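Bifunctional cytochrome P450/NADPH--P450 reductase (Deinococcus aerius, PDB 7F3H) probably hydroxylates organic substrates at its heme iron, as a self-sufficient cytochrome P450 that draws electrons from NADPH through a reductase fused to the heme domain. Local coordinates at residues E41-L46 with P59-E64; E217-V222 with N256-V261. All coordinates share one frame; numbering follows the deposited sequence.

Overall arrangement
Both contacts lie in the cytochrome P450 heme domain, on opposite sides of its centre, with their own centres 40 Å apart and their nearest atoms about 25 Å apart. Contact 1 comes first along the chain and is complete before contact 2 begins. It joins strand 43-48, at one edge of the mixed sheet, to helix 59-65, within the beta-rich part of the fold. Contact 2 belongs to the helical part, where helix 199-227 crosses the long helix 254-285; in the P450 fold these correspond to helices G and I. The two contacts share no strand or helix, so each ties together a separate region; in contact 2 the Val261 side chain is about 10 Å from the heme.

Contact 1: E41-L46 with P59-E64; sequences EGLFQL and PNLVAE
Leu61 lays its CD1 methyl over the turn that leads into strand 43-48, covering the backbone of Glu41 and Gly42 and the branched end of Leu43. Its CG stands beside its own backbone N (chi1 -67°) and the chain then runs out extended, which carries CD1 from the helix across to the strand. The closest approach is to a polar atom: CD1 of Leu61 sits 3.8 Å from the carbonyl O of Glu41. The same methyl meets CD2 of Leu43 at 3.9 Å, the two leucine side chains crossing at about a right angle. Leu43 reaches this position with CG between its backbone N and carbonyl carbon (chi1 82°), a crowded rotamer. Gly42 has positive phi (92°), a conformation in which a beta carbon would press on the carbonyl O of Glu41; its CA is 7.5 Å from CA of Leu61. Strand 43-48 and its antiparallel partner 51-56 form a beta hairpin at the border of the P450 beta sheet, and helix 59-65 follows directly after the hairpin. Backbone hydrogen bonds join Gly42, just ahead of the first strand, to Tyr57 and Asp58, keeping it close to the exit of the second. At the helix start, the carboxylate of Asp58 accepts a hydrogen bond from the backbone N of Leu61 and a weak one from that of Asn60. Ile345 of strand 343-345 touches both Leu43 and Leu61, extending the apolar cluster beyond the pair.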
loop_
_atom_site.group_PDB
_atom_site.type_symbol
_atom_site.label_atom_id
_atom_site.label_comp_id
_atom_site.label_asym_id
_atom_site.label_seq_id
_atom_site.Cartn_x
_atom_site.Cartn_y
_atom_site.Cartn_z
ATOM N N GLU A 41 26.496 3.997 -8.947
ATOM C CA GLU A 41 26.959 3.499 -7.649
ATOM C C GLU A 41 25.842 2.974 -6.770
ATOM O O GLU A 41 26.125 2.388 -5.718
ATOM C CB GLU A 41 27.701 4.573 -6.865
ATOM C CG GLU A 41 29.004 4.973 -7.464
ATOM C CD GLU A 41 28.825 6.167 -8.377
ATOM O OE1 GLU A 41 27.738 6.276 -8.987
ATOM O OE2 GLU A 41 29.761 6.988 -8.501
ATOM N N GLY A 42 24.591 3.294 -7.074
ATOM C CA GLY A 42 23.491 2.674 -6.368
ATOM C C GLY A 42 23.000 3.415 -5.138
ATOM O O GLY A 42 22.055 2.925 -4.485
ATOM N N LEU A 43 23.585 4.577 -4.797
ATOM C CA LEU A 43 22.985 5.413 -3.759
ATOM C C LEU A 43 23.436 6.852 -4.026
ATOM O O LEU A 43 24.506 7.083 -4.593
ATOM C CB LEU A 43 23.385 5.000 -2.303
ATOM C CG LEU A 43 24.700 5.394 -1.588
ATOM C CD1 LEU A 43 24.714 5.121 -0.052
ATOM C CD2 LEU A 43 25.973 4.943 -2.243
ATOM N N PHE A 44 22.633 7.819 -3.589
ATOM C CA PHE A 44 23.043 9.220 -3.724
ATOM C C PHE A 44 22.510 10.037 -2.555
ATOM O O PHE A 44 21.707 9.560 -1.750
ATOM C CB PHE A 44 22.616 9.847 -5.064
ATOM C CG PHE A 44 21.116 9.892 -5.279
ATOM C CD1 PHE A 44 20.324 10.829 -4.621
ATOM C CD2 PHE A 44 20.507 9.014 -6.167
ATOM C CE1 PHE A 44 18.971 10.869 -4.813
ATOM C CE2 PHE A 44 19.145 9.051 -6.383
ATOM C CZ PHE A 44 18.371 9.979 -5.698
ATOM N N GLN A 45 22.957 11.294 -2.506
ATOM C CA GLN A 45 22.760 12.221 -1.392
ATOM C C GLN A 45 22.245 13.567 -1.914
ATOM O O GLN A 45 22.741 14.065 -2.925
ATOM C CB GLN A 45 24.106 12.417 -0.710
ATOM C CG GLN A 45 24.129 12.810 0.711
ATOM C CD GLN A 45 25.559 13.122 1.134
ATOM O OE1 GLN A 45 26.491 13.006 0.330
ATOM N NE2 GLN A 45 25.734 13.550 2.376
ATOM N N LEU A 46 21.249 14.150 -1.230
ATOM C CA LEU A 46 20.704 15.485 -1.485
ATOM C C LEU A 46 20.711 16.351 -0.234
ATOM O O LEU A 46 20.627 15.820 0.880
ATOM C CB LEU A 46 19.264 15.357 -2.035
ATOM C CG LEU A 46 18.966 14.675 -3.380
ATOM C CD1 LEU A 46 17.501 14.848 -3.697
ATOM C CD2 LEU A 46 19.820 15.237 -4.517
ATOM N N PRO A 59 21.068 -3.395 -5.307
ATOM C CA PRO A 59 20.553 -4.567 -4.569
ATOM C C PRO A 59 21.456 -5.027 -3.427
ATOM O O PRO A 59 20.947 -5.356 -2.350
ATOM C CB PRO A 59 20.407 -5.642 -5.661
ATOM C CG PRO A 59 20.296 -4.869 -6.966
ATOM C CD PRO A 59 21.173 -3.643 -6.758
ATOM N N ASN A 60 22.779 -4.970 -3.571
ATOM C CA ASN A 60 23.591 -5.456 -2.454
ATOM C C ASN A 60 23.598 -4.464 -1.287
ATOM O O ASN A 60 23.533 -4.875 -0.104
ATOM C CB ASN A 60 25.007 -5.724 -2.928
ATOM C CG ASN A 60 25.074 -6.798 -3.977
ATOM O OD1 ASN A 60 24.421 -7.850 -3.873
ATOM N ND2 ASN A 60 25.865 -6.541 -5.015
ATOM N N LEU A 61 23.671 -3.158 -1.607
ATOM C CA LEU A 61 23.534 -2.112 -0.588
ATOM C C LEU A 61 22.218 -2.265 0.136
ATOM O O LEU A 61 22.176 -2.230 1.370
ATOM C CB LEU A 61 23.641 -0.708 -1.209
ATOM C CG LEU A 61 25.006 -0.285 -1.802
ATOM C CD1 LEU A 61 25.004 1.161 -2.331
ATOM C CD2 LEU A 61 26.148 -0.507 -0.796
ATOM N N VAL A 62 21.146 -2.525 -0.609
ATOM C CA VAL A 62 19.853 -2.643 0.036
ATOM C C VAL A 62 19.826 -3.865 0.934
ATOM O O VAL A 62 19.265 -3.813 2.036
ATOM C CB VAL A 62 18.717 -2.697 -0.997
ATOM C CG1 VAL A 62 17.437 -3.109 -0.302
ATOM C CG2 VAL A 62 18.532 -1.342 -1.645
ATOM N N ALA A 63 20.462 -4.966 0.515
ATOM C CA ALA A 63 20.623 -6.106 1.419
ATOM C C ALA A 63 21.238 -5.662 2.741
ATOM O O ALA A 63 20.777 -6.046 3.827
ATOM C CB ALA A 63 21.483 -7.189 0.775
ATOM N N GLU A 64 22.264 -4.819 2.670
ATOM C CA GLU A 64 22.867 -4.321 3.904
ATOM C C GLU A 64 21.869 -3.503 4.722
ATOM O O GLU A 64 21.736 -3.712 5.935
ATOM C CB GLU A 64 24.110 -3.501 3.582
ATOM C CG GLU A 64 25.190 -4.323 2.918
ATOM C CD GLU A 64 26.536 -3.670 3.031
ATOM O OE1 GLU A 64 26.981 -3.050 2.035
ATOM O OE2 GLU A 64 27.160 -3.782 4.116
#

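Contact 2: E217-V222 with N256-V261; sequences ELVDEV and NIRYQV
Asn256 opens the length of helix 254-285 that passes helix 199-227 at Arg258 and Val219, whose CA atoms are 6.1 Å apart. This is a helix-helix crossing of the P450 fold, between the helices known there as G (199-227) and I (254-285); the short segments have axes 9.7 Å apart and directions 121° from each other. Asn256 itself looks to the other side of its helix, where its OD1 accepts a hydrogen bond of 2.8 Å from NE2 of Gln260 one turn on. Ile257 does not touch 217-222, but packs on Ile223 and Arg227 farther along the same helix and on Leu237 and Leu241 of helix 236-242. Arg258 carries the polar half of the crossing. Its CB lies 3.9 Å from CG1 of Val219, and the chain then bends at chi3 (75°), bringing NE round to the carboxylate of Asp220. NE and OD1 are 3.0 Å apart in a salt bridge whose hydrogen bond is weak. OD1 stands at the guanidinium edge, in its plane, yet the carboxylate and guanidinium planes are 71° apart, so the two groups do not pair side by side. Gln260 completes the bond to Asn256 with a nearly straight N-H, the acceptor lying close to its amide plane, while its OE1 accepts a hydrogen bond from the backbone N of Leu90. Val261, whose side chain is about 10 Å from the heme, supplies the apolar half: it and Val219 meet end to end, CG1 of Val261 standing 3.9 Å from both methyls, CG1 and CG2, of Val219.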
loop_
_atom_site.group_PDB
_atom_site.type_symbol
_atom_site.label_atom_id
_atom_site.label_comp_id
_atom_site.label_asym_id
_atom_site.label_seq_id
_atom_site.Cartn_x
_atom_site.Cartn_y
_atom_site.Cartn_z
ATOM N N GLU A 217 -14.112 8.624 18.062
ATOM C CA GLU A 217 -15.430 8.468 18.677
ATOM C C GLU A 217 -16.222 7.329 18.051
ATOM O O GLU A 217 -16.817 6.514 18.769
ATOM C CB GLU A 217 -16.224 9.774 18.609
ATOM C CG GLU A 217 -15.880 10.748 19.739
ATOM C CD GLU A 217 -16.381 10.279 21.112
ATOM O OE1 GLU A 217 -17.621 10.093 21.263
ATOM O OE2 GLU A 217 -15.523 10.100 22.027
ATOM N N LEU A 218 -16.350 7.325 16.720
ATOM C CA LEU A 218 -17.103 6.246 16.087
ATOM C C LEU A 218 -16.508 4.887 16.440
ATOM O O LEU A 218 -17.238 3.953 16.826
ATOM C CB LEU A 218 -17.135 6.439 14.572
ATOM C CG LEU A 218 -17.922 5.439 13.703
ATOM C CD1 LEU A 218 -18.466 6.113 12.422
ATOM C CD2 LEU A 218 -17.095 4.153 13.358
ATOM N N VAL A 219 -15.175 4.756 16.325
ATOM C CA VAL A 219 -14.585 3.435 16.529
ATOM C C VAL A 219 -14.751 3.009 17.991
ATOM O O VAL A 219 -15.179 1.892 18.274
ATOM C CB VAL A 219 -13.111 3.392 16.063
ATOM C CG1 VAL A 219 -12.481 2.082 16.465
ATOM C CG2 VAL A 219 -12.989 3.556 14.530
ATOM N N ASP A 220 -14.435 3.903 18.931
ATOM C CA ASP A 220 -14.661 3.707 20.369
ATOM C C ASP A 220 -16.074 3.243 20.722
ATOM O O ASP A 220 -16.265 2.364 21.553
ATOM C CB ASP A 220 -14.408 5.014 21.102
ATOM C CG ASP A 220 -12.934 5.348 21.199
ATOM O OD1 ASP A 220 -12.088 4.460 20.966
ATOM O OD2 ASP A 220 -12.641 6.537 21.511
ATOM N N GLU A 221 -17.054 3.849 20.103
ATOM C CA GLU A 221 -18.448 3.530 20.249
ATOM C C GLU A 221 -18.720 2.089 19.799
ATOM O O GLU A 221 -19.229 1.264 20.581
ATOM C CB GLU A 221 -19.012 4.711 19.452
ATOM C CG GLU A 221 -20.327 5.351 19.109
ATOM C CD GLU A 221 -21.183 4.801 17.874
ATOM O OE1 GLU A 221 -20.613 4.095 16.922
ATOM O OE2 GLU A 221 -22.450 5.204 17.781
ATOM N N VAL A 222 -18.241 1.724 18.617
ATOM C CA VAL A 222 -18.339 0.333 18.177
ATOM C C VAL A 222 -17.695 -0.596 19.209
ATOM O O VAL A 222 -18.247 -1.663 19.550
ATOM C CB VAL A 222 -17.695 0.159 16.783
ATOM C CG1 VAL A 222 -17.298 -1.306 16.433
ATOM C CG2 VAL A 222 -18.554 0.825 15.760
ATOM N N ASN A 256 -5.601 0.989 22.299
ATOM C CA ASN A 256 -4.749 0.412 21.271
ATOM C C ASN A 256 -5.554 -0.345 20.218
ATOM O O ASN A 256 -5.153 -0.378 19.051
ATOM C CB ASN A 256 -3.680 -0.486 21.891
ATOM C CG ASN A 256 -2.602 -0.855 20.891
ATOM O OD1 ASN A 256 -2.702 -1.889 20.201
ATOM N ND2 ASN A 256 -1.572 0.001 20.783
ATOM N N ILE A 257 -6.653 -1.010 20.605
ATOM C CA ILE A 257 -7.531 -1.622 19.604
ATOM C C ILE A 257 -8.055 -0.575 18.621
ATOM O O ILE A 257 -8.107 -0.806 17.401
ATOM C CB ILE A 257 -8.691 -2.363 20.279
ATOM C CG1 ILE A 257 -8.172 -3.574 21.046
ATOM C CG2 ILE A 257 -9.728 -2.754 19.242
ATOM C CD1 ILE A 257 -9.209 -4.203 21.966
ATOM N N ARG A 258 -8.499 0.573 19.134
ATOM C CA ARG A 258 -8.979 1.597 18.209
ATOM C C ARG A 258 -7.844 2.035 17.297
ATOM O O ARG A 258 -8.043 2.201 16.083
ATOM C CB ARG A 258 -9.596 2.795 18.944
ATOM C CG ARG A 258 -9.240 4.104 18.278
ATOM C CD ARG A 258 -9.951 5.292 18.839
ATOM N NE ARG A 258 -9.471 5.762 20.142
ATOM C CZ ARG A 258 -8.383 6.512 20.324
ATOM N NH1 ARG A 258 -7.636 6.847 19.300
ATOM N NH2 ARG A 258 -8.027 6.920 21.539
ATOM N N TYR A 259 -6.641 2.203 17.873
ATOM C CA TYR A 259 -5.463 2.547 17.082
ATOM C C TYR A 259 -5.213 1.524 15.973
ATOM O O TYR A 259 -4.950 1.899 14.822
ATOM C CB TYR A 259 -4.254 2.650 17.996
ATOM C CG TYR A 259 -4.156 3.971 18.693
ATOM C CD1 TYR A 259 -4.656 5.135 18.100
ATOM C CD2 TYR A 259 -3.548 4.080 19.943
ATOM C CE1 TYR A 259 -4.560 6.356 18.750
ATOM C CE2 TYR A 259 -3.451 5.308 20.583
ATOM C CZ TYR A 259 -3.955 6.428 19.982
ATOM O OH TYR A 259 -3.842 7.627 20.624
ATOM N N GLN A 260 -5.361 0.235 16.277
ATOM C CA GLN A 260 -5.169 -0.784 15.247
ATOM C C GLN A 260 -6.240 -0.673 14.165
ATOM O O GLN A 260 -5.940 -0.823 12.973
ATOM C CB GLN A 260 -5.180 -2.195 15.849
ATOM C CG GLN A 260 -4.122 -2.485 16.942
ATOM C CD GLN A 260 -2.685 -2.127 16.566
ATOM O OE1 GLN A 260 -2.336 -1.982 15.381
ATOM N NE2 GLN A 260 -1.839 -1.976 17.586
ATOM N N VAL A 261 -7.500 -0.443 14.557
ATOM C CA VAL A 261 -8.551 -0.262 13.548
ATOM C C VAL A 261 -8.214 0.911 12.623
ATOM O O VAL A 261 -8.268 0.803 11.379
ATOM C CB VAL A 261 -9.924 -0.095 14.223
ATOM C CG1 VAL A 261 -10.939 0.488 13.231
ATOM C CG2 VAL A 261 -10.375 -1.433 14.799
#